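Local atomic coordinates of phosphate transport system protein phoU (Streptococcus pneumoniae, PDB entry 2I0M), a protein that probably helps regulate phosphate uptake, forms a homodimer in the cytoplasm and binds zinc ions. Residues 14-19 / 135-140; 35-40 / 181-186; 87-92 / 194-199; 61-66 / 78-83; 161-166 / 185-190. One frame throughout, in Å; residues are numbered along the deposited sequence.

Contact 1 (14-19 / 135-140); sequences QSFLGL and VAFPLH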
# COMPACT_ATOMS: atom_id res chain seq x y z
N GLN A 14 9.23 14.47 15.80
CA GLN A 14 8.51 14.07 17.00
C GLN A 14 7.01 13.99 16.75
O GLN A 14 6.35 13.09 17.29
CB GLN A 14 8.83 14.98 18.20
CG GLN A 14 10.20 14.71 18.85
CD GLN A 14 10.37 13.28 19.36
OE1 GLN A 14 11.32 12.58 19.00
NE2 GLN A 14 9.45 12.84 20.21
N SER A 15 6.49 14.92 15.95
CA SER A 15 5.09 14.87 15.50
C SER A 15 4.79 13.54 14.81
O SER A 15 3.77 12.92 15.09
CB SER A 15 4.79 16.01 14.52
OG SER A 15 4.77 17.27 15.18
N PHE A 16 5.69 13.13 13.92
CA PHE A 16 5.58 11.89 13.15
C PHE A 16 5.65 10.62 14.03
O PHE A 16 4.83 9.71 13.87
CB PHE A 16 6.64 11.89 12.04
CG PHE A 16 6.83 10.56 11.38
CD1 PHE A 16 7.89 9.73 11.75
CD2 PHE A 16 5.94 10.12 10.38
CE1 PHE A 16 8.05 8.50 11.16
CE2 PHE A 16 6.10 8.88 9.79
CZ PHE A 16 7.16 8.07 10.16
N LEU A 17 6.59 10.57 14.97
CA LEU A 17 6.65 9.48 15.95
C LEU A 17 5.40 9.41 16.85
O LEU A 17 4.90 8.30 17.13
CB LEU A 17 7.93 9.55 16.81
CG LEU A 17 9.24 9.55 16.03
CD1 LEU A 17 10.40 9.71 17.00
CD2 LEU A 17 9.42 8.31 15.20
N GLY A 18 4.91 10.58 17.27
CA GLY A 18 3.61 10.70 17.94
C GLY A 18 2.50 10.02 17.15
O GLY A 18 1.76 9.20 17.69
N LEU A 19 2.40 10.33 15.86
CA LEU A 19 1.45 9.67 14.98
C LEU A 19 1.66 8.16 14.96
O LEU A 19 0.71 7.41 15.03
CB LEU A 19 1.55 10.20 13.55
CG LEU A 19 0.30 10.59 12.76
CD1 LEU A 19 0.49 10.44 11.21
CD2 LEU A 19 -1.03 9.95 13.26
N VAL A 135 11.53 3.14 17.39
CA VAL A 135 12.82 3.33 18.06
C VAL A 135 13.95 3.58 17.03
O VAL A 135 14.79 4.46 17.22
CB VAL A 135 13.20 2.11 18.95
CG1 VAL A 135 14.58 2.27 19.57
CG2 VAL A 135 12.14 1.89 20.05
N ALA A 136 13.96 2.79 15.95
CA ALA A 136 14.99 2.90 14.91
C ALA A 136 14.95 4.21 14.11
O ALA A 136 15.98 4.70 13.69
CB ALA A 136 14.91 1.71 13.96
N PHE A 137 13.76 4.77 13.91
CA PHE A 137 13.58 5.89 12.98
C PHE A 137 14.44 7.14 13.29
O PHE A 137 15.11 7.65 12.39
CB PHE A 137 12.09 6.22 12.81
CG PHE A 137 11.79 7.09 11.64
CD1 PHE A 137 11.18 6.56 10.51
CD2 PHE A 137 12.08 8.47 11.67
CE1 PHE A 137 10.90 7.38 9.38
CE2 PHE A 137 11.81 9.29 10.54
CZ PHE A 137 11.21 8.74 9.41
N PRO A 138 14.43 7.64 14.55
CA PRO A 138 15.28 8.81 14.94
C PRO A 138 16.78 8.61 14.73
O PRO A 138 17.52 9.59 14.60
CB PRO A 138 15.00 8.97 16.45
CG PRO A 138 13.75 8.28 16.70
CD PRO A 138 13.59 7.18 15.67
N LEU A 139 17.23 7.36 14.71
CA LEU A 139 18.62 7.02 14.45
C LEU A 139 19.00 7.20 12.98
O LEU A 139 20.15 7.47 12.67
CB LEU A 139 18.96 5.61 14.94
CG LEU A 139 18.86 5.47 16.47
CD1 LEU A 139 18.74 4.02 16.88
CD2 LEU A 139 20.03 6.14 17.20
N HIS A 140 18.02 7.10 12.10
CA HIS A 140 18.26 7.21 10.65
C HIS A 140 19.25 6.13 10.13
O HIS A 140 19.87 6.30 9.09
CB HIS A 140 18.76 8.62 10.28
CG HIS A 140 17.88 9.73 10.76
ND1 HIS A 140 16.51 9.61 10.87
CD2 HIS A 140 18.18 11.00 11.15
CE1 HIS A 140 16.00 10.75 11.31
NE2 HIS A 140 16.99 11.61 11.49
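Phe16 meets Phe137 where helix 5-35 passes the end of helix 117-136. The Phe16 ring is put there by a chi1 of 167°, with CG anti to the backbone N. Its CE1 stands over the centre of one face of the Phe137 ring and lies 3.5 Å from Phe137 CE1. The centroids are 4.7 Å apart and the planes are inclined by 45°. One residue on, Leu17 divides its two methyls between neighbours. CD2 lies 4.1 Å from Phe137 CB. CD1 touches the proline ring, at 3.7 Å from Pro138 CG. Phe137 to Leu139 keep helical backbone angles, and the turn then closes on the carbonyl of Phe137. His140 N bonds to Phe137 O at 3.0 Å, and His140 ND1 adds a weak, bent bond to the same oxygen. Phe16 also packs on Ile83, Ser86 and Leu90 of helix 74-105, while Phe137 and Pro138 touch Glu13 of helix 5-35. Thus the first long helix is joined to a chain region from the second PhoU sequence range. No hydrogen bond crosses between 14-19 and 135-140. Cohesion here depends on ring and methyl packing, with the two phenylalanines buried and Leu17 and Pro138 nearer the solvent.

Contact 2 (35-40 / 181-186); sequences ASKDKE and TQYLYI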
# COMPACT_ATOMS: atom_id res chain seq x y z
N ALA A 35 -8.94 -10.58 20.10
CA ALA A 35 -8.71 -11.68 21.03
C ALA A 35 -9.86 -11.83 22.02
O ALA A 35 -10.28 -12.94 22.32
CB ALA A 35 -7.39 -11.51 21.78
N SER A 36 -10.36 -10.70 22.52
CA SER A 36 -11.40 -10.70 23.53
C SER A 36 -12.81 -10.55 22.95
O SER A 36 -13.78 -10.50 23.71
CB SER A 36 -11.13 -9.62 24.58
OG SER A 36 -11.19 -8.32 24.04
N LYS A 37 -12.92 -10.49 21.63
CA LYS A 37 -14.23 -10.31 20.95
C LYS A 37 -15.01 -9.11 21.49
O LYS A 37 -16.23 -9.17 21.67
CB LYS A 37 -15.07 -11.60 21.04
CG LYS A 37 -14.96 -12.52 19.82
CD LYS A 37 -13.69 -13.35 19.86
CE LYS A 37 -13.17 -13.63 18.46
NZ LYS A 37 -11.86 -14.32 18.50
N ASP A 38 -14.29 -8.01 21.75
CA ASP A 38 -14.86 -6.81 22.33
C ASP A 38 -15.39 -5.89 21.23
O ASP A 38 -14.68 -5.01 20.72
CB ASP A 38 -13.80 -6.11 23.19
CG ASP A 38 -14.34 -4.91 23.95
OD1 ASP A 38 -13.64 -4.46 24.88
OD2 ASP A 38 -15.44 -4.39 23.63
N LYS A 39 -16.66 -6.10 20.87
CA LYS A 39 -17.30 -5.35 19.79
C LYS A 39 -17.45 -3.85 20.09
O LYS A 39 -17.54 -3.04 19.17
CB LYS A 39 -18.65 -5.98 19.43
CG LYS A 39 -18.51 -7.35 18.79
CD LYS A 39 -19.84 -7.86 18.23
CE LYS A 39 -19.71 -9.33 17.83
NZ LYS A 39 -20.58 -9.70 16.69
N GLU A 40 -17.46 -3.51 21.37
CA GLU A 40 -17.54 -2.12 21.79
C GLU A 40 -16.21 -1.39 21.58
O GLU A 40 -16.19 -0.26 21.11
CB GLU A 40 -18.02 -2.02 23.25
CG GLU A 40 -19.30 -2.80 23.49
CD GLU A 40 -19.97 -2.46 24.80
OE1 GLU A 40 -21.21 -2.28 24.81
OE2 GLU A 40 -19.25 -2.37 25.82
N THR A 181 -14.58 -15.65 5.87
CA THR A 181 -14.43 -14.41 5.10
C THR A 181 -13.88 -13.27 5.96
O THR A 181 -13.05 -12.47 5.50
CB THR A 181 -15.78 -13.99 4.45
OG1 THR A 181 -16.34 -15.11 3.75
CG2 THR A 181 -15.60 -12.85 3.48
N GLN A 182 -14.32 -13.21 7.22
CA GLN A 182 -13.88 -12.17 8.15
C GLN A 182 -12.43 -12.37 8.59
O GLN A 182 -11.66 -11.40 8.63
CB GLN A 182 -14.84 -12.07 9.35
CG GLN A 182 -16.26 -11.60 9.00
CD GLN A 182 -16.30 -10.31 8.17
OE1 GLN A 182 -15.60 -9.34 8.47
NE2 GLN A 182 -17.13 -10.30 7.13
N TYR A 183 -12.05 -13.61 8.90
CA TYR A 183 -10.66 -13.93 9.20
C TYR A 183 -9.72 -13.83 7.99
O TYR A 183 -8.52 -13.63 8.16
CB TYR A 183 -10.54 -15.31 9.85
CG TYR A 183 -10.89 -15.30 11.32
CD1 TYR A 183 -9.95 -14.93 12.27
CD2 TYR A 183 -12.17 -15.66 11.76
CE1 TYR A 183 -10.27 -14.92 13.63
CE2 TYR A 183 -12.49 -15.65 13.11
CZ TYR A 183 -11.54 -15.28 14.04
OH TYR A 183 -11.85 -15.26 15.38
N LEU A 184 -10.26 -13.96 6.78
CA LEU A 184 -9.47 -13.68 5.59
C LEU A 184 -9.13 -12.19 5.53
O LEU A 184 -7.97 -11.84 5.30
CB LEU A 184 -10.16 -14.15 4.30
CG LEU A 184 -10.19 -15.66 4.02
CD1 LEU A 184 -10.91 -15.97 2.70
CD2 LEU A 184 -8.79 -16.30 4.02
N TYR A 185 -10.13 -11.33 5.75
CA TYR A 185 -9.90 -9.87 5.76
C TYR A 185 -8.89 -9.50 6.82
O TYR A 185 -7.95 -8.76 6.53
CB TYR A 185 -11.19 -9.10 6.02
CG TYR A 185 -12.29 -9.33 5.00
CD1 TYR A 185 -11.99 -9.63 3.66
CD2 TYR A 185 -13.63 -9.21 5.37
CE1 TYR A 185 -13.00 -9.82 2.74
CE2 TYR A 185 -14.64 -9.41 4.45
CZ TYR A 185 -14.33 -9.71 3.14
OH TYR A 185 -15.34 -9.91 2.22
N ILE A 186 -9.07 -10.03 8.04
CA ILE A 186 -8.20 -9.73 9.16
C ILE A 186 -6.73 -9.99 8.83
O ILE A 186 -5.87 -9.14 9.07
CB ILE A 186 -8.61 -10.51 10.45
CG1 ILE A 186 -9.87 -9.88 11.04
CG2 ILE A 186 -7.47 -10.52 11.47
CD1 ILE A 186 -10.68 -10.81 11.92
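Lys37 reaches across to Tyr183 from the short turn between helix 5-35 and helix 39-66. It is the first residue to leave helical angles after the earlier helix, and its phi is positive. From CB the chain runs through CG and CD without touching segment 181-186. It bends at chi2 (79°) and again, less sharply, at chi3 (-148°), which carries its end toward the tyrosine. CE is the first atom to arrive, 3.7 Å from Tyr183 OH. NZ then gives a hydrogen bond to Tyr183 OH at 3.3 Å, and the two side chains cross at about a right angle. This long bond is not the main hold on the ammonium group. NZ also bonds to Leu34 O at the end of the helix before the turn, and it has a long, weak ion pair with Glu116. The turn belongs to an antiparallel helical hairpin of the all-helical PhoU fold. Asp38 is the N-cap of helix 39-66. Asp38 OD2 accepts from Met41 N, and more weakly from Glu40 N at 3.2 Å. The Tyr183 ring projects from helix 177-209 with CG anti to the carbonyl carbon, chi1 -79°. Its side chain also touches Leu119 of helix 117-136, Ile166 of helix 152-168, and Leu107 and Glu116 of loops.

Contact 3 (87-92 / 194-199); sequences CSDLER and ADYIAN. With ZN (zinc ion), chain D; ZN (zinc ion), chain B.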
# COMPACT_ATOMS: atom_id res chain seq x y z
N CYS A 87 4.13 9.46 6.84
CA CYS A 87 2.94 9.72 7.67
C CYS A 87 1.67 9.20 6.96
O CYS A 87 0.77 8.67 7.60
CB CYS A 87 2.86 11.18 8.13
SG CYS A 87 2.46 12.34 6.86
N SER A 88 1.66 9.31 5.64
CA SER A 88 0.68 8.66 4.76
C SER A 88 0.59 7.13 4.87
O SER A 88 -0.51 6.56 4.89
CB SER A 88 0.97 9.05 3.31
OG SER A 88 0.15 8.31 2.43
N ASP A 89 1.73 6.45 4.89
CA ASP A 89 1.78 5.00 5.09
C ASP A 89 1.20 4.65 6.47
O ASP A 89 0.55 3.61 6.65
CB ASP A 89 3.24 4.50 5.01
CG ASP A 89 3.78 4.46 3.59
OD1 ASP A 89 3.01 4.55 2.61
OD2 ASP A 89 5.01 4.29 3.43
N LEU A 90 1.44 5.54 7.43
CA LEU A 90 0.98 5.39 8.78
C LEU A 90 -0.55 5.51 8.83
O LEU A 90 -1.20 4.68 9.47
CB LEU A 90 1.68 6.43 9.65
CG LEU A 90 2.44 6.16 10.95
CD1 LEU A 90 3.41 4.94 10.93
CD2 LEU A 90 3.18 7.44 11.31
N GLU A 91 -1.15 6.49 8.15
CA GLU A 91 -2.62 6.50 8.13
C GLU A 91 -3.26 5.34 7.38
O GLU A 91 -4.39 4.96 7.68
CB GLU A 91 -3.28 7.91 7.94
CG GLU A 91 -3.98 8.37 6.69
CD GLU A 91 -4.96 7.40 6.04
OE1 GLU A 91 -4.48 6.57 5.23
OE2 GLU A 91 -6.20 7.51 6.26
N ARG A 92 -2.52 4.73 6.46
CA ARG A 92 -3.02 3.52 5.79
C ARG A 92 -2.90 2.32 6.73
O ARG A 92 -3.80 1.49 6.80
CB ARG A 92 -2.36 3.31 4.43
CG ARG A 92 -2.76 4.40 3.44
CD ARG A 92 -2.00 4.32 2.16
NE ARG A 92 -2.28 5.46 1.28
CZ ARG A 92 -1.65 5.67 0.12
NH1 ARG A 92 -0.71 4.81 -0.29
NH2 ARG A 92 -1.97 6.72 -0.63
N ALA A 194 1.91 -4.61 7.76
CA ALA A 194 3.33 -4.95 7.78
C ALA A 194 4.07 -4.52 6.51
O ALA A 194 5.23 -4.13 6.57
CB ALA A 194 3.52 -6.44 8.06
N ASP A 195 3.40 -4.60 5.38
CA ASP A 195 3.94 -4.09 4.13
C ASP A 195 4.25 -2.59 4.21
O ASP A 195 5.32 -2.16 3.77
CB ASP A 195 2.96 -4.37 2.99
CG ASP A 195 3.20 -5.70 2.32
OD1 ASP A 195 4.29 -6.29 2.49
OD2 ASP A 195 2.28 -6.17 1.58
N TYR A 196 3.32 -1.79 4.73
CA TYR A 196 3.60 -0.35 4.92
C TYR A 196 4.79 -0.05 5.84
O TYR A 196 5.56 0.88 5.57
CB TYR A 196 2.36 0.43 5.40
CG TYR A 196 1.31 0.59 4.32
CD1 TYR A 196 1.58 1.33 3.16
CD2 TYR A 196 0.06 -0.00 4.45
CE1 TYR A 196 0.61 1.48 2.14
CE2 TYR A 196 -0.91 0.14 3.44
CZ TYR A 196 -0.62 0.89 2.31
OH TYR A 196 -1.57 1.03 1.32
N ILE A 197 4.95 -0.82 6.91
CA ILE A 197 6.15 -0.73 7.77
C ILE A 197 7.42 -0.91 6.94
O ILE A 197 8.39 -0.16 7.12
CB ILE A 197 6.11 -1.78 8.91
CG1 ILE A 197 4.94 -1.48 9.87
CG2 ILE A 197 7.43 -1.82 9.67
CD1 ILE A 197 4.61 -2.59 10.84
N ALA A 198 7.41 -1.90 6.05
CA ALA A 198 8.53 -2.19 5.17
C ALA A 198 8.79 -1.02 4.21
O ALA A 198 9.93 -0.63 4.00
CB ALA A 198 8.25 -3.49 4.37
N ASN A 199 7.72 -0.47 3.64
CA ASN A 199 7.77 0.78 2.92
C ASN A 199 8.41 1.94 3.71
O ASN A 199 9.16 2.72 3.14
CB ASN A 199 6.37 1.17 2.42
CG ASN A 199 5.90 0.33 1.22
OD1 ASN A 199 4.69 0.11 1.02
ND2 ASN A 199 6.85 -0.15 0.42
ZN ZN D . -6.94 6.26 4.50
ZN ZN B . 3.82 -8.69 3.11
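Arg92 and Asp89 both lie against Tyr196, yet their charged ends are paired across the dimer. Arg92 NH1 forms a salt bridge with Asp89 OD1 of the second subunit, and Asp89 OD1 does the same with Arg92 NH1 of that subunit. Within the chain, Arg92 offers carbon to the tyrosine. Its CB sits over one face of the Tyr196 ring, 3.9 Å from the centroid and 24° off the normal, a CH-pi contact. The arginine side chain then runs on extended, and CD passes 3.4 Å from Tyr196 OH. That hydroxyl is hydrogen-bonded to Arg192. Asp89 comes obliquely to the same ring, with OD1 3.6 Å from Tyr196 CD1 and the carboxylate inclined 39° to the ring. Asp89 OD2 lies 3.6 Å from Asn199 CB. Two zinc sites flank the pair. Glu91 binds one zinc ion through both oxygens, OE1 at 2.6 Å and OE2 at 2.3 Å, and Asp95 of the same chain and Asp214 of the second subunit complete it. Asp195 OD1 binds another at 2.5 Å, in a site made with Asp152, Asp156 and Glu191. The two segments run antiparallel (172°) near the centre of the chain. Helix 5-35 packs on Leu90, helix 39-66 lies on the Glu91 side and helix 117-136 meets Ile197. The second subunit packs on Arg92, Tyr196 and Asn199.

Contact 4 (61-66 / 78-83); sequences LTCARL and RFVISI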
# COMPACT_ATOMS: atom_id res chain seq x y z
N LEU A 61 1.09 19.34 6.38
CA LEU A 61 1.00 20.79 6.22
C LEU A 61 2.20 21.55 6.77
O LEU A 61 2.67 22.49 6.12
CB LEU A 61 -0.31 21.34 6.80
CG LEU A 61 -1.43 21.72 5.82
CD1 LEU A 61 -1.90 20.53 4.99
CD2 LEU A 61 -2.61 22.35 6.55
N THR A 62 2.69 21.15 7.94
CA THR A 62 3.91 21.76 8.48
C THR A 62 5.16 21.32 7.68
O THR A 62 6.13 22.07 7.60
CB THR A 62 4.11 21.57 10.03
OG1 THR A 62 5.00 20.50 10.31
CG2 THR A 62 2.80 21.38 10.77
N CYS A 63 5.12 20.13 7.09
CA CYS A 63 6.13 19.70 6.10
C CYS A 63 6.13 20.66 4.91
O CYS A 63 7.14 21.32 4.63
CB CYS A 63 5.85 18.29 5.59
SG CYS A 63 6.47 16.90 6.57
N ALA A 64 4.98 20.74 4.23
CA ALA A 64 4.84 21.57 3.03
C ALA A 64 5.28 23.01 3.27
O ALA A 64 5.96 23.60 2.44
CB ALA A 64 3.41 21.52 2.50
N ARG A 65 4.91 23.57 4.42
CA ARG A 65 5.33 24.92 4.77
C ARG A 65 6.80 24.99 5.19
O ARG A 65 7.42 26.05 5.08
CB ARG A 65 4.44 25.51 5.86
CG ARG A 65 4.87 25.13 7.26
CD ARG A 65 4.64 26.26 8.25
NE ARG A 65 5.32 25.97 9.51
CZ ARG A 65 4.78 25.31 10.53
NH1 ARG A 65 5.49 25.10 11.63
NH2 ARG A 65 3.53 24.86 10.44
N LEU A 66 7.37 23.89 5.69
CA LEU A 66 8.75 23.94 6.18
C LEU A 66 9.76 24.12 5.08
O LEU A 66 10.78 24.78 5.27
CB LEU A 66 9.12 22.72 7.03
CG LEU A 66 9.14 22.95 8.55
CD1 LEU A 66 9.78 21.76 9.25
CD2 LEU A 66 9.87 24.24 8.90
N ARG A 78 15.48 15.30 1.66
CA ARG A 78 15.18 13.88 1.78
C ARG A 78 14.41 13.61 3.06
O ARG A 78 13.56 12.73 3.10
CB ARG A 78 16.47 13.04 1.75
CG ARG A 78 17.33 13.30 0.51
CD ARG A 78 18.01 12.03 0.02
NE ARG A 78 18.98 11.50 0.97
CZ ARG A 78 20.26 11.87 1.05
NH1 ARG A 78 20.74 12.80 0.24
NH2 ARG A 78 21.05 11.31 1.96
N PHE A 79 14.71 14.39 4.09
CA PHE A 79 14.09 14.20 5.39
C PHE A 79 12.62 14.55 5.36
O PHE A 79 11.79 13.72 5.64
CB PHE A 79 14.81 14.97 6.51
CG PHE A 79 14.12 14.84 7.84
CD1 PHE A 79 14.34 13.72 8.64
CD2 PHE A 79 13.20 15.79 8.26
CE1 PHE A 79 13.70 13.58 9.86
CE2 PHE A 79 12.55 15.66 9.46
CZ PHE A 79 12.79 14.55 10.27
N VAL A 80 12.31 15.80 5.02
CA VAL A 80 10.92 16.28 4.95
C VAL A 80 10.08 15.40 3.99
O VAL A 80 8.91 15.10 4.28
CB VAL A 80 10.88 17.79 4.61
CG1 VAL A 80 9.47 18.26 4.35
CG2 VAL A 80 11.50 18.60 5.72
N ILE A 81 10.68 14.98 2.87
CA ILE A 81 10.01 14.09 1.91
C ILE A 81 9.71 12.73 2.55
O ILE A 81 8.69 12.12 2.28
CB ILE A 81 10.87 13.89 0.62
CG1 ILE A 81 10.95 15.20 -0.20
CG2 ILE A 81 10.31 12.74 -0.25
CD1 ILE A 81 11.89 15.14 -1.43
N SER A 82 10.61 12.27 3.41
CA SER A 82 10.45 11.01 4.11
C SER A 82 9.32 11.05 5.14
O SER A 82 8.61 10.08 5.31
CB SER A 82 11.76 10.61 4.80
OG SER A 82 12.79 10.42 3.84
N ILE A 83 9.18 12.17 5.84
CA ILE A 83 8.10 12.36 6.80
C ILE A 83 6.74 12.41 6.07
O ILE A 83 5.81 11.72 6.47
CB ILE A 83 8.33 13.63 7.66
CG1 ILE A 83 9.62 13.52 8.50
CG2 ILE A 83 7.09 13.95 8.48
CD1 ILE A 83 9.60 12.61 9.75
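Arg78 O, on the helical segment that brings Val80 and Ile83 to Cys63, is gripped by two donors of one residue. Ser82 N makes the regular helical bond at 3.0 Å. Ser82 OG adds a short one at 2.5 Å and arrives tilted 28° from the carbonyl plane, on the face opposite to the amide. The serine hydroxyl is thus folded back onto its own helix. The packing between the two segments is made by Cys63. Its CB lies 3.8 Å from Val80 CG1. SG stands beside the backbone N (chi1 -85°), which leaves it 3.6 Å from Ile83 CG2 and 3.8 Å from Val80 O. Val80 presents CG1, anti to its own N at chi1 172°. Ile83 presents its CG2 methyl, while its CG1 branch leads away and lies over one face of the Phe79 ring. No hydrogen bond joins the segments, and the three touching residues are all buried. The sequence between them forms a short connection, so helix 39-66 and helix 74-105 make a helical hairpin that packs near its turn. Leu12 of helix 5-35 touches both Cys63 and Ile83 and makes the third wall. Ile81 and Ser82 of helix 74-105 meet helix 177-209, while Leu61 and Ala64 of helix 39-66 pack on Leu77 of the second subunit.

Contact 5 (161-166 / 185-190); sequences ALSKEI and YIIGHL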
# COMPACT_ATOMS: atom_id res chain seq x y z
N ALA A 161 -0.04 -19.46 4.96
CA ALA A 161 -0.42 -20.56 5.84
C ALA A 161 -1.82 -20.36 6.39
O ALA A 161 -2.62 -21.29 6.40
CB ALA A 161 0.59 -20.71 6.97
N LEU A 162 -2.13 -19.16 6.87
CA LEU A 162 -3.45 -18.93 7.42
C LEU A 162 -4.54 -18.87 6.34
O LEU A 162 -5.68 -19.27 6.60
CB LEU A 162 -3.47 -17.69 8.33
CG LEU A 162 -2.95 -17.95 9.75
CD1 LEU A 162 -2.34 -16.72 10.38
CD2 LEU A 162 -4.06 -18.51 10.66
N SER A 163 -4.19 -18.41 5.14
CA SER A 163 -5.13 -18.41 4.02
C SER A 163 -5.48 -19.82 3.58
O SER A 163 -6.65 -20.16 3.44
CB SER A 163 -4.58 -17.61 2.84
OG SER A 163 -4.36 -16.26 3.22
N LYS A 164 -4.44 -20.64 3.36
CA LYS A 164 -4.61 -22.05 3.01
C LYS A 164 -5.48 -22.77 4.03
O LYS A 164 -6.36 -23.55 3.66
CB LYS A 164 -3.25 -22.74 2.91
CG LYS A 164 -2.46 -22.44 1.65
CD LYS A 164 -1.21 -23.32 1.57
CE LYS A 164 -0.61 -23.35 0.16
NZ LYS A 164 0.09 -22.08 -0.25
N GLU A 165 -5.23 -22.50 5.32
CA GLU A 165 -5.99 -23.13 6.40
C GLU A 165 -7.45 -22.70 6.39
O GLU A 165 -8.34 -23.54 6.43
CB GLU A 165 -5.34 -22.83 7.76
CG GLU A 165 -6.15 -23.27 8.97
CD GLU A 165 -5.70 -22.57 10.25
OE1 GLU A 165 -4.73 -21.78 10.20
OE2 GLU A 165 -6.31 -22.81 11.32
N ILE A 166 -7.69 -21.39 6.33
CA ILE A 166 -9.05 -20.86 6.48
C ILE A 166 -9.99 -21.32 5.36
O ILE A 166 -11.09 -21.79 5.64
CB ILE A 166 -9.08 -19.31 6.65
CG1 ILE A 166 -8.23 -18.88 7.85
CG2 ILE A 166 -10.52 -18.82 6.86
CD1 ILE A 166 -8.04 -17.38 7.98
N TYR A 185 -10.13 -11.33 5.75
CA TYR A 185 -9.90 -9.87 5.76
C TYR A 185 -8.89 -9.50 6.82
O TYR A 185 -7.95 -8.76 6.53
CB TYR A 185 -11.19 -9.10 6.02
CG TYR A 185 -12.29 -9.33 5.00
CD1 TYR A 185 -11.99 -9.63 3.66
CD2 TYR A 185 -13.63 -9.21 5.37
CE1 TYR A 185 -13.00 -9.82 2.74
CE2 TYR A 185 -14.64 -9.41 4.45
CZ TYR A 185 -14.33 -9.71 3.14
OH TYR A 185 -15.34 -9.91 2.22
N ILE A 186 -9.07 -10.03 8.04
CA ILE A 186 -8.20 -9.73 9.16
C ILE A 186 -6.73 -9.99 8.83
O ILE A 186 -5.87 -9.14 9.07
CB ILE A 186 -8.61 -10.51 10.45
CG1 ILE A 186 -9.87 -9.88 11.04
CG2 ILE A 186 -7.47 -10.52 11.47
CD1 ILE A 186 -10.68 -10.81 11.92
N ILE A 187 -6.45 -11.16 8.26
CA ILE A 187 -5.06 -11.51 7.96
C ILE A 187 -4.52 -10.67 6.79
O ILE A 187 -3.34 -10.38 6.75
CB ILE A 187 -4.83 -13.04 7.78
CG1 ILE A 187 -5.55 -13.59 6.55
CG2 ILE A 187 -5.23 -13.78 9.04
CD1 ILE A 187 -4.97 -14.91 6.04
N GLY A 188 -5.42 -10.26 5.89
CA GLY A 188 -5.08 -9.33 4.82
C GLY A 188 -4.75 -7.94 5.35
O GLY A 188 -3.87 -7.25 4.80
N HIS A 189 -5.45 -7.53 6.41
CA HIS A 189 -5.20 -6.23 7.04
C HIS A 189 -3.85 -6.19 7.75
O HIS A 189 -3.18 -5.16 7.73
CB HIS A 189 -6.31 -5.85 8.01
CG HIS A 189 -7.56 -5.38 7.34
ND1 HIS A 189 -7.56 -4.37 6.41
CD2 HIS A 189 -8.85 -5.77 7.48
CE1 HIS A 189 -8.80 -4.16 5.98
NE2 HIS A 189 -9.60 -5.00 6.61
N LEU A 190 -3.48 -7.30 8.38
CA LEU A 190 -2.20 -7.43 9.05
C LEU A 190 -1.07 -7.51 8.04
O LEU A 190 -0.01 -6.91 8.25
CB LEU A 190 -2.16 -8.69 9.93
CG LEU A 190 -2.75 -8.61 11.34
CD1 LEU A 190 -2.77 -9.97 12.01
CD2 LEU A 190 -1.95 -7.60 12.16
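Ile187 carries the whole of segment 185-190's part in this contact, through its CD1 methyl, which meets Leu162, Ser163 and Ile166. With chi1 at 66°, CG1 is wedged between the backbone N and the carbonyl carbon, which carries the ethyl arm toward the other helix. CD1 lies 3.9 Å from Leu162 CB and 4.4 Å from Ile166 CD1. It is tightest against Ser163, at 3.2 Å from OG. That hydroxyl is hydrogen-bonded to Tyr159 O on its own helix, and the contact with CD1 is a van der Waals one. Further along the segment, His189 faces helix 74-105, where its ring meets that of His96. Leu190 turns to Met122 and Ser126 of helix 117-136. Met122 also touches Leu162 and Ile187, so that helix makes a third side to the pair. The two helical segments are antiparallel (172°), with their axes 10.4 Å apart. They form the hairpin of helix 152-168 and helix 177-209. Since no hydrogen bond or salt bridge crosses it, the contact rests on one methyl lodged among aliphatic side chains and a serine.

Contact 3 is central, its centre about 5 Å from the centre of the chain. Contacts 1 and 4 lie together toward one end of the bundle, where Ile83 touches both Phe16 and Phe137. Contacts 2 and 5 lie toward the other end, joined through Ile166 and Tyr183. Helix 177-209 serves contacts 2, 3 and 5, and helix 74-105 serves contacts 3 and 4. Contacts 4 and 5 are buried, largely apolar hairpin contacts in different PhoU ranges. Contact 1 is apolar too, but partly open and between helices far apart in sequence. Contact 2 is a single polar reach near a turn. Contact 3 combines buried charge, metal ligands and the dimer interface.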